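Local coordinates for protein LbaCas13a H328A (C2c2) (Lachnospiraceae bacterium NK4A179, PDB 5WLH) that binds CRISPR RNA, including its unprocessed precursor, and serves as an RNA-guided, RNA-targeting nuclease that cleaves at adenines, at residues A[1009-1012]-A[1013-1016]; A[978-981]-A[982-985]; A[202-206]-A[207-211]; A[214-218]-A[219-223]; A[734-737]-A[738-742]. One frame throughout, in Å; residues are numbered along the deposited sequence.

Contact 1 (A[1009-1012]-A[1013-1016])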
# COMPACT_ATOMS: atom_id res chain seq x y z
N LYS A 1009 32.59 -8.49 31.47
CA LYS A 1009 33.43 -7.37 31.06
C LYS A 1009 34.85 -7.83 30.74
O LYS A 1009 35.47 -7.36 29.78
CB LYS A 1009 33.45 -6.30 32.16
CG LYS A 1009 34.37 -5.12 31.89
CD LYS A 1009 34.49 -4.23 33.12
CE LYS A 1009 35.44 -3.07 32.89
NZ LYS A 1009 35.61 -2.24 34.11
N ASP A 1010 35.38 -8.77 31.53
CA ASP A 1010 36.73 -9.27 31.29
C ASP A 1010 36.77 -10.25 30.13
O ASP A 1010 37.70 -10.23 29.32
CB ASP A 1010 37.29 -9.91 32.56
CG ASP A 1010 37.57 -8.91 33.64
OD1 ASP A 1010 38.02 -7.79 33.30
OD2 ASP A 1010 37.34 -9.23 34.83
N SER A 1011 35.76 -11.12 30.05
CA SER A 1011 35.69 -12.07 28.94
C SER A 1011 35.62 -11.34 27.60
O SER A 1011 36.18 -11.82 26.60
CB SER A 1011 34.49 -12.99 29.12
OG SER A 1011 34.73 -14.25 28.53
N LEU A 1012 34.96 -10.19 27.55
CA LEU A 1012 34.91 -9.40 26.33
C LEU A 1012 36.22 -8.65 26.10
O LEU A 1012 36.68 -8.53 24.96
CB LEU A 1012 33.73 -8.42 26.37
CG LEU A 1012 33.61 -7.39 25.25
CD1 LEU A 1012 33.54 -8.06 23.88
CD2 LEU A 1012 32.40 -6.48 25.46
N ASN A 1013 36.83 -8.15 27.17
CA ASN A 1013 38.12 -7.47 27.04
C ASN A 1013 39.20 -8.45 26.59
O ASN A 1013 40.05 -8.11 25.75
CB ASN A 1013 38.50 -6.80 28.36
CG ASN A 1013 39.81 -6.04 28.27
OD1 ASN A 1013 39.93 -5.06 27.53
ND2 ASN A 1013 40.80 -6.49 29.03
N ARG A 1014 39.18 -9.67 27.12
CA ARG A 1014 40.11 -10.71 26.67
C ARG A 1014 39.92 -10.99 25.18
O ARG A 1014 40.90 -11.15 24.44
CB ARG A 1014 39.90 -11.99 27.48
CG ARG A 1014 41.12 -12.45 28.26
CD ARG A 1014 40.81 -13.72 29.06
NE ARG A 1014 39.82 -13.49 30.11
CZ ARG A 1014 38.62 -14.06 30.15
NH1 ARG A 1014 38.24 -14.89 29.18
NH2 ARG A 1014 37.78 -13.80 31.14
N PHE A 1015 38.67 -11.05 24.74
CA PHE A 1015 38.37 -11.39 23.35
C PHE A 1015 38.86 -10.31 22.39
O PHE A 1015 39.39 -10.62 21.32
CB PHE A 1015 36.86 -11.61 23.21
CG PHE A 1015 36.43 -12.06 21.85
CD1 PHE A 1015 36.54 -13.39 21.49
CD2 PHE A 1015 35.88 -11.16 20.95
CE1 PHE A 1015 36.12 -13.81 20.24
CE2 PHE A 1015 35.47 -11.58 19.71
CZ PHE A 1015 35.59 -12.91 19.35
N CYS A 1016 38.70 -9.04 22.76
CA CYS A 1016 39.14 -7.96 21.87
C CYS A 1016 40.65 -7.82 21.87
O CYS A 1016 41.22 -7.32 20.89
CB CYS A 1016 38.49 -6.64 22.27
SG CYS A 1016 36.68 -6.67 22.26
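Four successive i to i+4 hydrogen bonds tie 1009-1012 to 1013-1016 as two successive turns of α-helix: N1013 N to K1009 O, R1014 N to D1010 O, F1015 N to S1011 O and C1016 N to L1012 O. The R1014 N to D1010 O bond is short at 2.7 Å and nearly straight, with an N-H...O angle of 168°, whereas F1015 N to S1011 O is longer, 3.2 Å. Outside the backbone, R1014 dominates. Its chain bends at chi3 (-65°) and folds back against the preceding turn, so that one face of the guanidinium lies over D1010 O and the CA of S1011; R1014 NH2 comes to 3.5 Å from S1011 CA. The carboxylate of D1010 stays apart from this group, its OD2 5.9 Å from R1014 NH2. NH2 is instead engaged in a salt bridge with D1004, whose backbone N also makes a weak hydrogen bond to S1011 OG, so the middle of helix 1008-1017 is tied back to the loop before it. This short helix is amphipathic. On another side L1012 sets its CD1 methyl 3.8 Å from C1016 SG, an i to i+4 apolar pair that rests on Y1030 of strand 1030-1031. C1016 reaches it with SG beside its own backbone N (chi1 -58°), which also places the sulfur 3.3 Å from L1012 O. F1015 directs its CB at the carbonyls of S1011 and L1012, while its ring leads away toward F1001, V1026 and I1065 of helix 1062-1075.

Contact 2 (A[978-981]-A[982-985])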
# COMPACT_ATOMS: atom_id res chain seq x y z
N SER A 978 23.51 8.25 23.24
CA SER A 978 24.40 8.82 24.25
C SER A 978 25.80 8.20 24.13
O SER A 978 25.98 7.11 23.59
CB SER A 978 23.82 8.58 25.64
OG SER A 978 24.70 9.03 26.66
N SER A 979 26.80 8.92 24.62
CA SER A 979 28.13 8.32 24.69
C SER A 979 28.38 7.66 26.04
O SER A 979 29.45 7.08 26.24
CB SER A 979 29.21 9.37 24.42
OG SER A 979 28.98 10.54 25.17
N GLU A 980 27.41 7.72 26.94
CA GLU A 980 27.53 7.16 28.28
C GLU A 980 26.85 5.80 28.31
O GLU A 980 25.63 5.70 28.17
CB GLU A 980 26.90 8.10 29.31
CG GLU A 980 27.50 9.50 29.35
CD GLU A 980 28.97 9.50 29.71
OE1 GLU A 980 29.41 8.56 30.42
OE2 GLU A 980 29.69 10.43 29.29
N ILE A 981 27.65 4.74 28.49
CA ILE A 981 27.10 3.40 28.68
C ILE A 981 26.07 3.41 29.80
O ILE A 981 25.04 2.73 29.72
CB ILE A 981 28.22 2.38 28.95
CG1 ILE A 981 29.11 2.21 27.72
CG2 ILE A 981 27.64 1.04 29.38
CD1 ILE A 981 30.46 1.56 28.01
N SER A 982 26.34 4.18 30.86
CA SER A 982 25.48 4.21 32.04
C SER A 982 24.11 4.81 31.76
O SER A 982 23.21 4.70 32.60
CB SER A 982 26.14 5.00 33.17
OG SER A 982 26.50 6.29 32.74
N ASP A 983 23.94 5.47 30.61
CA ASP A 983 22.60 5.89 30.22
C ASP A 983 21.73 4.71 29.84
O ASP A 983 20.50 4.82 29.88
CB ASP A 983 22.67 6.89 29.07
CG ASP A 983 22.91 8.31 29.55
OD1 ASP A 983 22.71 8.55 30.76
OD2 ASP A 983 23.25 9.18 28.73
N TYR A 984 22.33 3.58 29.47
CA TYR A 984 21.59 2.42 28.99
C TYR A 984 21.76 1.18 29.84
O TYR A 984 20.88 0.31 29.81
CB TYR A 984 22.01 2.11 27.54
CG TYR A 984 21.83 3.30 26.63
CD1 TYR A 984 20.55 3.72 26.25
CD2 TYR A 984 22.92 4.02 26.17
CE1 TYR A 984 20.38 4.82 25.43
CE2 TYR A 984 22.76 5.12 25.36
CZ TYR A 984 21.49 5.52 24.98
OH TYR A 984 21.34 6.61 24.18
N PHE A 985 22.84 1.08 30.61
CA PHE A 985 23.07 -0.09 31.44
C PHE A 985 23.66 0.36 32.77
O PHE A 985 24.29 1.42 32.87
CB PHE A 985 23.99 -1.10 30.74
CG PHE A 985 23.47 -1.60 29.41
CD1 PHE A 985 23.75 -0.92 28.23
CD2 PHE A 985 22.72 -2.76 29.34
CE1 PHE A 985 23.27 -1.38 27.01
CE2 PHE A 985 22.24 -3.22 28.12
CZ PHE A 985 22.52 -2.54 26.96
O HOH W 1 28.57 6.02 31.26
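The hydroxyl of S978 donates to D983 OD2 in a very short bond, OG to OD2 2.5 Å, meeting the carboxylate oxygen on its anti side and 24° out of the carboxylate plane. S978 OG also accepts from E980 N at 3.0 Å, closing an ST turn in the loop between helices 960-974 and 988-995. A chi1 of 176° carries S978 OG beside its own carbonyl carbon, where it donates to one partner and accepts from another; D983 OD2 has a second donor in S571. A further bond fixes the other end of S978: S978 N donates to Y984 OH at 2.9 Å, almost straight, and this N lies in the plane of the tyrosine ring, at its edge. I981 O in turn takes two backbone donors, F985 N in the carbonyl plane and Y984 N from above it. Water 1 bridges E980 OE1 and S982 N. S978 CB sits against Y984 CE2, whose ring continues onto I1042 and L1046 of helix 1039-1047, while F985 makes a cation-pi contact with K1045. Between the segments themselves, the apolar touch is I981 CG2 against F985 CB at 4.4 Å.

Contact 3 (A[202-206]-A[207-211])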
# COMPACT_ATOMS: atom_id res chain seq x y z
N LEU A 202 -8.66 -19.03 -42.56
CA LEU A 202 -8.03 -18.25 -43.62
C LEU A 202 -6.58 -18.68 -43.83
O LEU A 202 -6.14 -18.85 -44.97
CB LEU A 202 -8.10 -16.77 -43.27
CG LEU A 202 -7.25 -15.80 -44.07
CD1 LEU A 202 -7.79 -15.71 -45.44
CD2 LEU A 202 -7.28 -14.43 -43.40
N LEU A 203 -5.83 -18.86 -42.75
CA LEU A 203 -4.42 -19.23 -42.88
C LEU A 203 -4.25 -20.64 -43.43
O LEU A 203 -3.32 -20.91 -44.19
CB LEU A 203 -3.70 -19.10 -41.54
CG LEU A 203 -3.50 -17.65 -41.10
CD1 LEU A 203 -3.06 -17.59 -39.64
CD2 LEU A 203 -2.46 -16.99 -42.01
N MET A 204 -5.13 -21.56 -43.03
CA MET A 204 -5.06 -22.91 -43.58
C MET A 204 -5.37 -22.91 -45.07
O MET A 204 -4.72 -23.61 -45.86
CB MET A 204 -5.99 -23.85 -42.82
CG MET A 204 -5.58 -24.06 -41.35
SD MET A 204 -4.10 -25.08 -41.10
CE MET A 204 -4.77 -26.73 -41.39
N ASN A 205 -6.37 -22.12 -45.49
CA ASN A 205 -6.65 -21.96 -46.91
C ASN A 205 -5.49 -21.29 -47.62
O ASN A 205 -5.13 -21.67 -48.75
CB ASN A 205 -7.94 -21.17 -47.12
CG ASN A 205 -9.18 -21.89 -46.57
OD1 ASN A 205 -9.14 -23.10 -46.31
ND2 ASN A 205 -10.28 -21.15 -46.39
N ALA A 206 -4.88 -20.28 -46.99
CA ALA A 206 -3.77 -19.57 -47.62
C ALA A 206 -2.61 -20.51 -47.91
O ALA A 206 -1.95 -20.39 -48.95
CB ALA A 206 -3.30 -18.41 -46.74
N PHE A 207 -2.33 -21.43 -46.99
CA PHE A 207 -1.19 -22.31 -47.14
C PHE A 207 -1.58 -23.69 -47.66
O PHE A 207 -0.80 -24.64 -47.54
CB PHE A 207 -0.44 -22.39 -45.81
CG PHE A 207 0.21 -21.09 -45.44
CD1 PHE A 207 1.28 -20.61 -46.19
CD2 PHE A 207 -0.26 -20.32 -44.39
CE1 PHE A 207 1.88 -19.41 -45.87
CE2 PHE A 207 0.34 -19.11 -44.08
CZ PHE A 207 1.41 -18.66 -44.82
N ASP A 208 -2.77 -23.79 -48.26
CA ASP A 208 -3.24 -25.00 -48.95
C ASP A 208 -3.15 -26.24 -48.05
O ASP A 208 -2.71 -27.31 -48.47
CB ASP A 208 -2.49 -25.22 -50.26
CG ASP A 208 -2.63 -24.05 -51.21
OD1 ASP A 208 -3.79 -23.70 -51.54
OD2 ASP A 208 -1.60 -23.47 -51.61
N LEU A 209 -3.60 -26.08 -46.80
CA LEU A 209 -3.65 -27.18 -45.85
C LEU A 209 -5.10 -27.57 -45.64
O LEU A 209 -5.95 -26.70 -45.43
CB LEU A 209 -3.01 -26.78 -44.51
CG LEU A 209 -1.55 -26.29 -44.59
CD1 LEU A 209 -1.03 -25.84 -43.23
CD2 LEU A 209 -0.64 -27.37 -45.19
N PRO A 210 -5.45 -28.86 -45.74
CA PRO A 210 -6.85 -29.25 -45.56
C PRO A 210 -7.33 -28.86 -44.18
O PRO A 210 -6.66 -29.10 -43.17
CB PRO A 210 -6.83 -30.77 -45.76
CG PRO A 210 -5.64 -31.00 -46.63
CD PRO A 210 -4.61 -30.00 -46.14
N TYR A 211 -8.51 -28.25 -44.14
CA TYR A 211 -9.05 -27.73 -42.90
C TYR A 211 -10.55 -27.58 -43.03
O TYR A 211 -11.05 -27.14 -44.07
CB TYR A 211 -8.42 -26.38 -42.56
CG TYR A 211 -8.80 -25.90 -41.20
CD1 TYR A 211 -8.32 -26.53 -40.06
CD2 TYR A 211 -9.63 -24.80 -41.04
CE1 TYR A 211 -8.65 -26.09 -38.81
CE2 TYR A 211 -9.97 -24.35 -39.77
CZ TYR A 211 -9.47 -25.00 -38.67
OH TYR A 211 -9.82 -24.58 -37.41
O HOH W 2 -7.82 -25.48 -46.47
O HOH W 3 -11.52 -24.60 -44.67
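M204 packs against the chain that leaves its helix, touching L209, P210 and Y211 in succession. This is the Schellman motif that ends helix 193-206, with D208, at positive phi, as the C-prime residue. The methionine chain is bent at both chi2 and chi3 (-72° and -76°), which curls it back against the turn: M204 CB meets Y211 CB at 3.5 Å, CG lies over one face of the Y211 ring in a CH-pi contact, 4.1 Å from the ring centroid, and CE closes on L209 CB. The sulfur also makes an oblique Met-aromatic contact with that ring, while the methionine crosses both L209 and Y211 at about a right angle. M204 also touches E175 and I178 of helix 175-185. A second apolar patch forms where L203 and F207 run side by side, CD2 to CE2 4.1 Å, next to I169 and V173. The turn itself is closed by two backbone bonds. L209 N reaches M204 O at 2.9 Å and 171°, the six-to-one bond of the motif, and inside it D208 N bonds N205 O, from well above the plane of that carbonyl. F207 N still bonds L203 O as in the helix. Toward the polar edge, A206 O is taken by K166 NZ, and N205 ND2 is held by E158. N205 OD1 accepts from two waters that carry the link onward to the departing loop: water 3, more distant from OD1, joins it to Y211 O, and water 2, 2.7 Å from OD1, donates also to L209 O.

Contact 4 (A[214-218]-A[219-223])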
# COMPACT_ATOMS: atom_id res chain seq x y z
N PRO A 214 -16.79 -25.60 -40.52
CA PRO A 214 -17.95 -25.19 -41.33
C PRO A 214 -18.80 -24.08 -40.71
O PRO A 214 -19.40 -23.30 -41.46
CB PRO A 214 -18.75 -26.49 -41.51
CG PRO A 214 -18.20 -27.46 -40.46
CD PRO A 214 -16.79 -27.05 -40.22
N ASP A 215 -18.87 -23.98 -39.39
CA ASP A 215 -19.69 -22.94 -38.75
C ASP A 215 -19.06 -21.56 -38.84
O ASP A 215 -19.71 -20.56 -38.49
CB ASP A 215 -19.94 -23.31 -37.28
CG ASP A 215 -20.90 -22.36 -36.60
OD1 ASP A 215 -21.90 -21.97 -37.23
OD2 ASP A 215 -20.65 -22.00 -35.43
N ILE A 216 -17.83 -21.46 -39.34
CA ILE A 216 -17.07 -20.22 -39.36
C ILE A 216 -17.03 -19.69 -40.78
O ILE A 216 -16.75 -20.45 -41.72
CB ILE A 216 -15.65 -20.43 -38.80
CG1 ILE A 216 -15.71 -20.70 -37.29
CG2 ILE A 216 -14.76 -19.23 -39.11
CD1 ILE A 216 -16.08 -19.50 -36.48
N ASP A 217 -17.29 -18.40 -40.94
CA ASP A 217 -17.20 -17.71 -42.23
C ASP A 217 -16.02 -16.76 -42.17
O ASP A 217 -16.02 -15.82 -41.37
CB ASP A 217 -18.49 -16.96 -42.51
CG ASP A 217 -18.50 -16.31 -43.88
OD1 ASP A 217 -18.79 -17.01 -44.87
OD2 ASP A 217 -18.21 -15.10 -43.95
N VAL A 218 -15.02 -16.97 -43.04
CA VAL A 218 -13.82 -16.14 -42.99
C VAL A 218 -14.18 -14.67 -43.19
O VAL A 218 -13.68 -13.79 -42.47
CB VAL A 218 -12.78 -16.62 -44.02
CG1 VAL A 218 -11.75 -15.52 -44.25
CG2 VAL A 218 -12.11 -17.88 -43.53
N GLN A 219 -15.06 -14.38 -44.14
CA GLN A 219 -15.42 -13.00 -44.43
C GLN A 219 -16.07 -12.33 -43.22
O GLN A 219 -15.66 -11.24 -42.80
CB GLN A 219 -16.34 -12.93 -45.64
CG GLN A 219 -16.67 -11.50 -46.03
CD GLN A 219 -15.46 -10.81 -46.63
OE1 GLN A 219 -14.86 -11.31 -47.59
NE2 GLN A 219 -15.08 -9.68 -46.05
N ARG A 220 -17.10 -12.96 -42.65
CA ARG A 220 -17.87 -12.29 -41.61
C ARG A 220 -17.17 -12.37 -40.25
O ARG A 220 -17.17 -11.40 -39.49
CB ARG A 220 -19.27 -12.91 -41.52
CG ARG A 220 -20.24 -12.10 -40.68
CD ARG A 220 -20.84 -10.94 -41.47
NE ARG A 220 -21.57 -10.04 -40.58
CZ ARG A 220 -21.18 -8.80 -40.28
NH1 ARG A 220 -20.06 -8.30 -40.79
NH2 ARG A 220 -21.91 -8.06 -39.45
N ASP A 221 -16.57 -13.51 -39.94
CA ASP A 221 -16.03 -13.75 -38.61
C ASP A 221 -14.63 -13.20 -38.43
O ASP A 221 -14.26 -12.82 -37.31
CB ASP A 221 -16.05 -15.24 -38.29
CG ASP A 221 -17.45 -15.75 -37.97
OD1 ASP A 221 -18.13 -15.10 -37.16
OD2 ASP A 221 -17.86 -16.78 -38.54
N PHE A 222 -13.83 -13.13 -39.50
CA PHE A 222 -12.50 -12.56 -39.38
C PHE A 222 -12.38 -11.23 -40.13
O PHE A 222 -12.16 -10.19 -39.50
CB PHE A 222 -11.41 -13.52 -39.88
CG PHE A 222 -10.03 -12.93 -39.79
CD1 PHE A 222 -9.47 -12.64 -38.56
CD2 PHE A 222 -9.31 -12.62 -40.94
CE1 PHE A 222 -8.19 -12.08 -38.47
CE2 PHE A 222 -8.06 -12.05 -40.85
CZ PHE A 222 -7.50 -11.78 -39.61
N ILE A 223 -12.53 -11.24 -41.46
CA ILE A 223 -12.16 -10.07 -42.24
C ILE A 223 -13.00 -8.87 -41.84
O ILE A 223 -12.47 -7.78 -41.58
CB ILE A 223 -12.29 -10.35 -43.74
CG1 ILE A 223 -11.31 -11.45 -44.16
CG2 ILE A 223 -12.05 -9.07 -44.52
CD1 ILE A 223 -11.40 -11.81 -45.65
O HOH W 4 -16.11 -16.36 -46.23
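V218 O is gripped by two backbone donors, F222 N and I223 N, both at 3.0 Å. The I223 bond is nearly straight, 169° at the hydrogen, and approaches close to the carbonyl axis; F222 N comes from above the carbonyl plane. An i to i+5 bond beside an i to i+4 bond marks a wider π-type turn at the beginning of helix 218-230. D217 stands just before it as the N-cap. D217 OD2 accepts from R220 N at 2.7 Å through its anti lone pair, the carboxylate reaching over the first turn because chi1 (-176°) sets CG beside the carbonyl carbon. A second side-chain bond runs the other way: D221 OD2, also by the anti lone pair, accepts D217 N at 3.0 Å and 173°, while D221 N bonds D217 O. Water 4 is accepted by D217 OD1 only weakly and takes the N-H of Q219. D221 OD2 has a further partner in R194 of helix 193-206, which also binds D215, so one arginine ties both acids to the neighbouring helix; this positive charge would probably help stabilise the carboxylate of D221. I216 sets CD1 3.8 Å from D221 OD2. The apolar pair is V218 and I223, whose side chains cross with CG1 of the valine to CD1 of the isoleucine 4.0 Å. The ring of F222 points away from the cap and packs on L199 and F161, and R220 runs out to S125 and D224.

Contact 5 (A[734-737]-A[738-742])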
# COMPACT_ATOMS: atom_id res chain seq x y z
N ASN A 734 16.08 24.07 -2.38
CA ASN A 734 15.28 25.29 -2.32
C ASN A 734 16.00 26.50 -2.89
O ASN A 734 15.45 27.61 -2.82
CB ASN A 734 14.87 25.58 -0.88
CG ASN A 734 14.12 24.43 -0.25
OD1 ASN A 734 13.36 23.73 -0.93
ND2 ASN A 734 14.35 24.21 1.03
N ASP A 735 17.19 26.34 -3.44
CA ASP A 735 17.95 27.49 -3.91
C ASP A 735 17.35 28.02 -5.21
O ASP A 735 17.10 27.27 -6.15
CB ASP A 735 19.41 27.11 -4.10
CG ASP A 735 20.26 28.28 -4.55
OD1 ASP A 735 20.73 29.03 -3.68
OD2 ASP A 735 20.42 28.45 -5.78
N LYS A 736 17.12 29.34 -5.24
CA LYS A 736 16.46 29.96 -6.39
C LYS A 736 17.27 29.80 -7.66
O LYS A 736 16.72 29.50 -8.73
CB LYS A 736 16.21 31.44 -6.10
CG LYS A 736 15.58 32.21 -7.26
CD LYS A 736 16.55 33.22 -7.85
CE LYS A 736 16.27 33.43 -9.33
NZ LYS A 736 17.51 33.76 -10.09
N ASN A 737 18.59 30.02 -7.58
CA ASN A 737 19.43 29.91 -8.76
C ASN A 737 19.47 28.48 -9.27
O ASN A 737 19.49 28.24 -10.48
CB ASN A 737 20.84 30.41 -8.45
CG ASN A 737 20.88 31.90 -8.20
OD1 ASN A 737 20.15 32.66 -8.83
ND2 ASN A 737 21.73 32.32 -7.28
N VAL A 738 19.50 27.50 -8.35
CA VAL A 738 19.46 26.10 -8.75
C VAL A 738 18.24 25.83 -9.62
O VAL A 738 18.32 25.15 -10.65
CB VAL A 738 19.47 25.19 -7.50
CG1 VAL A 738 18.98 23.77 -7.83
CG2 VAL A 738 20.86 25.13 -6.92
N ARG A 739 17.08 26.36 -9.22
CA ARG A 739 15.85 26.10 -9.97
C ARG A 739 15.94 26.63 -11.39
O ARG A 739 15.69 25.90 -12.36
CB ARG A 739 14.67 26.71 -9.22
CG ARG A 739 13.34 26.56 -9.90
CD ARG A 739 12.39 27.56 -9.28
NE ARG A 739 11.13 27.65 -9.99
CZ ARG A 739 10.87 28.52 -10.95
NH1 ARG A 739 9.68 28.51 -11.53
NH2 ARG A 739 11.79 29.40 -11.34
N GLU A 740 16.32 27.91 -11.54
CA GLU A 740 16.42 28.50 -12.88
C GLU A 740 17.41 27.75 -13.76
O GLU A 740 17.16 27.55 -14.96
CB GLU A 740 16.80 29.98 -12.77
CG GLU A 740 15.93 30.80 -11.82
CD GLU A 740 14.58 31.19 -12.42
OE1 GLU A 740 14.26 30.73 -13.54
OE2 GLU A 740 13.84 31.95 -11.77
N ARG A 741 18.54 27.32 -13.19
CA ARG A 741 19.55 26.62 -13.97
C ARG A 741 19.15 25.18 -14.28
O ARG A 741 19.51 24.65 -15.33
CB ARG A 741 20.89 26.63 -13.24
CG ARG A 741 21.63 27.96 -13.29
CD ARG A 741 23.07 27.76 -13.73
NE ARG A 741 23.20 26.69 -14.72
CZ ARG A 741 22.98 26.83 -16.03
NH1 ARG A 741 22.61 28.01 -16.53
NH2 ARG A 741 23.12 25.79 -16.84
N PHE A 742 18.43 24.54 -13.36
CA PHE A 742 17.88 23.22 -13.66
C PHE A 742 16.93 23.30 -14.85
O PHE A 742 16.96 22.44 -15.74
CB PHE A 742 17.17 22.66 -12.43
CG PHE A 742 16.38 21.40 -12.69
CD1 PHE A 742 15.08 21.45 -13.18
CD2 PHE A 742 16.94 20.16 -12.43
CE1 PHE A 742 14.36 20.30 -13.41
CE2 PHE A 742 16.22 19.00 -12.66
CZ PHE A 742 14.94 19.07 -13.15
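From CB outward, D735 meets V738 at every step: CB lies 3.7 Å from V738 CG2, CG is near the same methyl, and OD2 accepts V738 N at 2.9 Å through its anti lone pair. This is an N-cap, with D735 the residue just before helix 736-745 and its OD2 receiving a first-turn backbone N-H. Turning CG away from the backbone N (chi1 -178°) is what lets the carboxylate reach forward across the turn. The two side chains cross at about a right angle, V738 CG2 rests against the capping acid, and F857 of helix 843-861 packs against both residues. Behind the cap, regular helical bonds take over: R739 N to D735 O, E740 N to K736 O and R741 N to N737 O. R741 N to N737 O is the shortest of the three, 3.0 Å. On the outer surface K736 leans over E740, their chains crossing with CE against CG at 3.6 Å. K736 NZ stays 4.4 Å from E740 OE2, beyond a salt bridge, although the opposite charges should still attract; NZ bonds to OD1 of N737, the next residue along. E740 OE2 pairs with R739 NH2 in a salt bridge of 3.3 Å, the E740 carboxyl carbon lying in the guanidinium plane at its edge. R739 NE is held by the carbonyl of Y803, and R741 by E856, contacts that join the helix to Y803 and to helix 843-861. R741 itself touches the first segment with its aliphatic root, CG standing 3.5 Å from N737 O.

Overall arrangement
The five contacts fall into three regions of the chain. Contacts 3 and 4 bracket one loop: the first ends helix 193-206 and the second starts helix 218-230, their centres about 14 Å apart, and the helices meet where L202 CD2 packs on F222 CE2 at 3.6 Å. Contacts 1 and 2 lie across the molecule, about 84 to 87 Å from contact 4 between centres; these two do not touch, their centres about 19 Å apart. Contact 5 is separate, its centre about 44 Å from that of contact 2. By nearest atoms, contacts 2 and 4 come within about 8 Å of the bound RNA, contact 5 about 11 Å, and contacts 3 and 1 about 16 and 18 Å.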